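Long-range contact in formiminoglutamase (Trypanosoma cruzi, PDB 4MYK), which catalyses the hydrolysis of N-formimino-L-glutamate to L-glutamate and formamide, as an arginase-like manganese metalloenzyme: residues V33-P38 and Y84-I89. The protein carries 1 engineered substitution. Sequence-based numbering, arbitrary orientation.
Sequences VIIGFP and YDAGDI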
ATOM      1  N   VAL A  33      28.253   8.403  12.531  1.00 21.37           N
ATOM      2  CA  VAL A  33      28.431   7.226  13.377  1.00 20.26           C
ATOM      3  C   VAL A  33      27.106   6.537  13.753  1.00 18.11           C
ATOM      4  O   VAL A  33      26.197   7.164  14.294  1.00 19.06           O
ATOM      5  CB  VAL A  33      29.316   7.552  14.609  1.00 23.00           C
ATOM      6  CG1 VAL A  33      29.357   6.382  15.589  1.00 19.36           C
ATOM      7  CG2 VAL A  33      30.731   7.912  14.140  1.00 21.79           C
ATOM      8  N   ILE A  34      27.021   5.245  13.423  1.00 18.33           N
ATOM      9  CA  ILE A  34      25.858   4.401  13.701  1.00 19.92           C
ATOM     10  C   ILE A  34      25.977   3.688  15.055  1.00 18.62           C
ATOM     11  O   ILE A  34      26.965   3.010  15.337  1.00 18.08           O
ATOM     12  CB  ILE A  34      25.662   3.321  12.606  1.00 18.62           C
ATOM     13  CG1 ILE A  34      25.472   3.959  11.231  1.00 17.75           C
ATOM     14  CG2 ILE A  34      24.489   2.424  12.940  1.00 16.01           C
ATOM     15  CD1 ILE A  34      25.650   2.980  10.092  1.00 18.97           C
ATOM     16  N   ILE A  35      24.951   3.850  15.883  1.00 18.18           N
ATOM     17  CA  ILE A  35      24.921   3.270  17.220  1.00 18.58           C
ATOM     18  C   ILE A  35      23.652   2.444  17.351  1.00 16.73           C
ATOM     19  O   ILE A  35      22.567   2.927  17.059  1.00 16.69           O
ATOM     20  CB  ILE A  35      24.930   4.382  18.317  1.00 17.88           C
ATOM     21  CG1 ILE A  35      26.216   5.218  18.228  1.00 19.08           C
ATOM     22  CG2 ILE A  35      24.771   3.779  19.710  1.00 20.35           C
ATOM     23  CD1 ILE A  35      26.084   6.643  18.771  1.00 16.84           C
ATOM     24  N   GLY A  36      23.785   1.199  17.781  1.00 15.94           N
ATOM     25  CA  GLY A  36      22.626   0.341  17.930  1.00 17.09           C
ATOM     26  C   GLY A  36      22.079   0.369  19.338  1.00 18.11           C
ATOM     27  O   GLY A  36      22.838   0.395  20.307  1.00 18.24           O
ATOM     28  N   PHE A  37      20.754   0.373  19.452  1.00 16.93           N
ATOM     29  CA  PHE A  37      20.096   0.262  20.748  1.00 16.83           C
ATOM     30  C   PHE A  37      19.041  -0.858  20.748  1.00 16.90           C
ATOM     31  O   PHE A  37      17.836  -0.601  20.591  1.00 17.46           O
ATOM     32  CB  PHE A  37      19.503   1.608  21.190  1.00 19.83           C
ATOM     33  CG  PHE A  37      19.241   1.698  22.674  1.00 21.27           C
ATOM     34  CD1 PHE A  37      20.289   1.615  23.583  1.00 21.72           C
ATOM     35  CD2 PHE A  37      17.956   1.867  23.156  1.00 18.50           C
ATOM     36  CE1 PHE A  37      20.056   1.689  24.936  1.00 23.97           C
ATOM     37  CE2 PHE A  37      17.714   1.948  24.505  1.00 20.08           C
ATOM     38  CZ  PHE A  37      18.765   1.858  25.400  1.00 25.37           C
ATOM     39  N   PRO A  38      19.498  -2.111  20.946  1.00 19.22           N
ATOM     40  CA  PRO A  38      18.661  -3.310  20.857  1.00 17.75           C
ATOM     41  C   PRO A  38      17.794  -3.529  22.107  1.00 19.96           C
ATOM     42  O   PRO A  38      17.987  -4.516  22.816  1.00 20.20           O
ATOM     43  CB  PRO A  38      19.690  -4.445  20.730  1.00 19.53           C
ATOM     44  CG  PRO A  38      21.061  -3.816  20.950  1.00 19.35           C
ATOM     45  CD  PRO A  38      20.843  -2.430  21.449  1.00 18.62           C
ATOM     46  N   TYR A  84      30.879   4.965  10.091  1.00 26.76           N
ATOM     47  CA  TYR A  84      31.449   4.041  11.066  1.00 23.54           C
ATOM     48  C   TYR A  84      30.333   3.470  11.902  1.00 19.93           C
ATOM     49  O   TYR A  84      29.414   4.183  12.297  1.00 20.94           O
ATOM     50  CB  TYR A  84      32.471   4.732  11.965  1.00 19.30           C
ATOM     51  CG  TYR A  84      33.294   3.780  12.791  1.00 26.00           C
ATOM     52  CD1 TYR A  84      32.914   3.442  14.089  1.00 25.65           C
ATOM     53  CD2 TYR A  84      34.459   3.213  12.280  1.00 29.25           C
ATOM     54  CE1 TYR A  84      33.678   2.567  14.860  1.00 24.21           C
ATOM     55  CE2 TYR A  84      35.226   2.340  13.042  1.00 29.25           C
ATOM     56  CZ  TYR A  84      34.829   2.023  14.329  1.00 28.43           C
ATOM     57  OH  TYR A  84      35.582   1.156  15.086  1.00 33.22           O
ATOM     58  N   ASP A  85      30.424   2.175  12.156  1.00 23.16           N
ATOM     59  CA  ASP A  85      29.416   1.459  12.914  1.00 18.81           C
ATOM     60  C   ASP A  85      30.009   1.183  14.285  1.00 17.68           C
ATOM     61  O   ASP A  85      30.841   0.288  14.443  1.00 21.61           O
ATOM     62  CB  ASP A  85      29.081   0.168  12.170  1.00 18.35           C
ATOM     63  CG  ASP A  85      27.943  -0.594  12.790  1.00 23.89           C
ATOM     64  OD1 ASP A  85      27.493  -0.229  13.894  1.00 24.14           O
ATOM     65  OD2 ASP A  85      27.507  -1.587  12.173  1.00 27.45           O
ATOM     66  N   ALA A  86      29.605   1.973  15.273  1.00 17.06           N
ATOM     67  CA  ALA A  86      30.146   1.844  16.625  1.00 18.32           C
ATOM     68  C   ALA A  86      29.576   0.663  17.425  1.00 19.96           C
ATOM     69  O   ALA A  86      29.978   0.427  18.572  1.00 19.42           O
ATOM     70  CB  ALA A  86      29.961   3.138  17.389  1.00 18.64           C
ATOM     71  N   GLY A  87      28.631  -0.060  16.825  1.00 19.13           N
ATOM     72  CA  GLY A  87      28.043  -1.230  17.451  1.00 19.26           C
ATOM     73  C   GLY A  87      26.834  -0.949  18.322  1.00 15.78           C
ATOM     74  O   GLY A  87      26.215   0.105  18.213  1.00 17.65           O
ATOM     75  N   ASP A  88      26.513  -1.909  19.193  1.00 18.91           N
ATOM     76  CA  ASP A  88      25.365  -1.825  20.101  1.00 20.43           C
ATOM     77  C   ASP A  88      25.756  -1.330  21.489  1.00 19.72           C
ATOM     78  O   ASP A  88      26.818  -1.665  22.008  1.00 18.47           O
ATOM     79  CB  ASP A  88      24.662  -3.187  20.251  1.00 18.29           C
ATOM     80  CG  ASP A  88      23.817  -3.559  19.045  1.00 18.99           C
ATOM     81  OD1 ASP A  88      23.517  -2.684  18.201  1.00 21.10           O
ATOM     82  OD2 ASP A  88      23.441  -4.742  18.953  1.00 19.94           O
ATOM     83  N   ILE A  89      24.880  -0.526  22.077  1.00 20.25           N
ATOM     84  CA  ILE A  89      24.995  -0.149  23.473  1.00 22.92           C
ATOM     85  C   ILE A  89      24.457  -1.297  24.316  1.00 28.43           C
ATOM     86  O   ILE A  89      23.262  -1.585  24.282  1.00 29.51           O
ATOM     87  CB  ILE A  89      24.176   1.120  23.775  1.00 22.82           C
ATOM     88  CG1 ILE A  89      24.716   2.307  22.976  1.00 21.94           C
ATOM     89  CG2 ILE A  89      24.196   1.429  25.261  1.00 24.29           C
ATOM     90  CD1 ILE A  89      26.189   2.591  23.219  1.00 20.37           C
TER
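Paired from Val33–Tyr84 to Gly36–Asp88, the two strands run parallel, their axes 5° apart, yet the register slips by one residue: Ile34 pairs with Asp85 but Gly36 with Asp88. The extra residue, accommodated at Ala86–Gly87, makes a beta bulge. Nearly straight bonds lie before and after it, Ile34 N to Tyr84 O at 2.8 Å and Ile89 N to Gly36 O at 2.9 Å; at the bulge itself Gly87 O accepts an equally straight bond from Gly36 N at 2.7 Å. The bond from Ala86 N to Ile34 O, inside the bulge, is more bent. Asp85 closes an Asx turn there, its OD1 accepting from Gly87 N, which meets the carboxylate from 40° above its plane.

On the face of Ile34 and Asp85, Gly36 leaves room for Asp88, whose CG lies beside its own backbone N (chi1 -76°). Asp88 OD1 thereby rests 3.2 Å from Gly36 CA, while OD2 meets Pro38 CG, also at 3.2 Å. On the face of Val33 and Ile35 the contacts across the strands are apolar. Val33 CG1 touches Ala86 CB, and Ile35 CG2 packs 3.6 Å from CG1 of Ile89, just past the strand end. Ile89 CB then meets the edge of the Phe37 ring, near its plane, 3.9 Å from CD1. Helix 94-110 adds Leu101 against Phe37 and Lys100 against Ile89.

Strand 83-88 is the outermost of the parallel arginase-fold sheet within this chain, so strand 32-37 joins it to strand 114-119. Arg60 of helix 55-63 forms salt bridges to both Asp85 OD2 and Asp88 OD1. One guanidinium thus spans the bulge, which probably balances the two carboxylates and ties the helix to this edge.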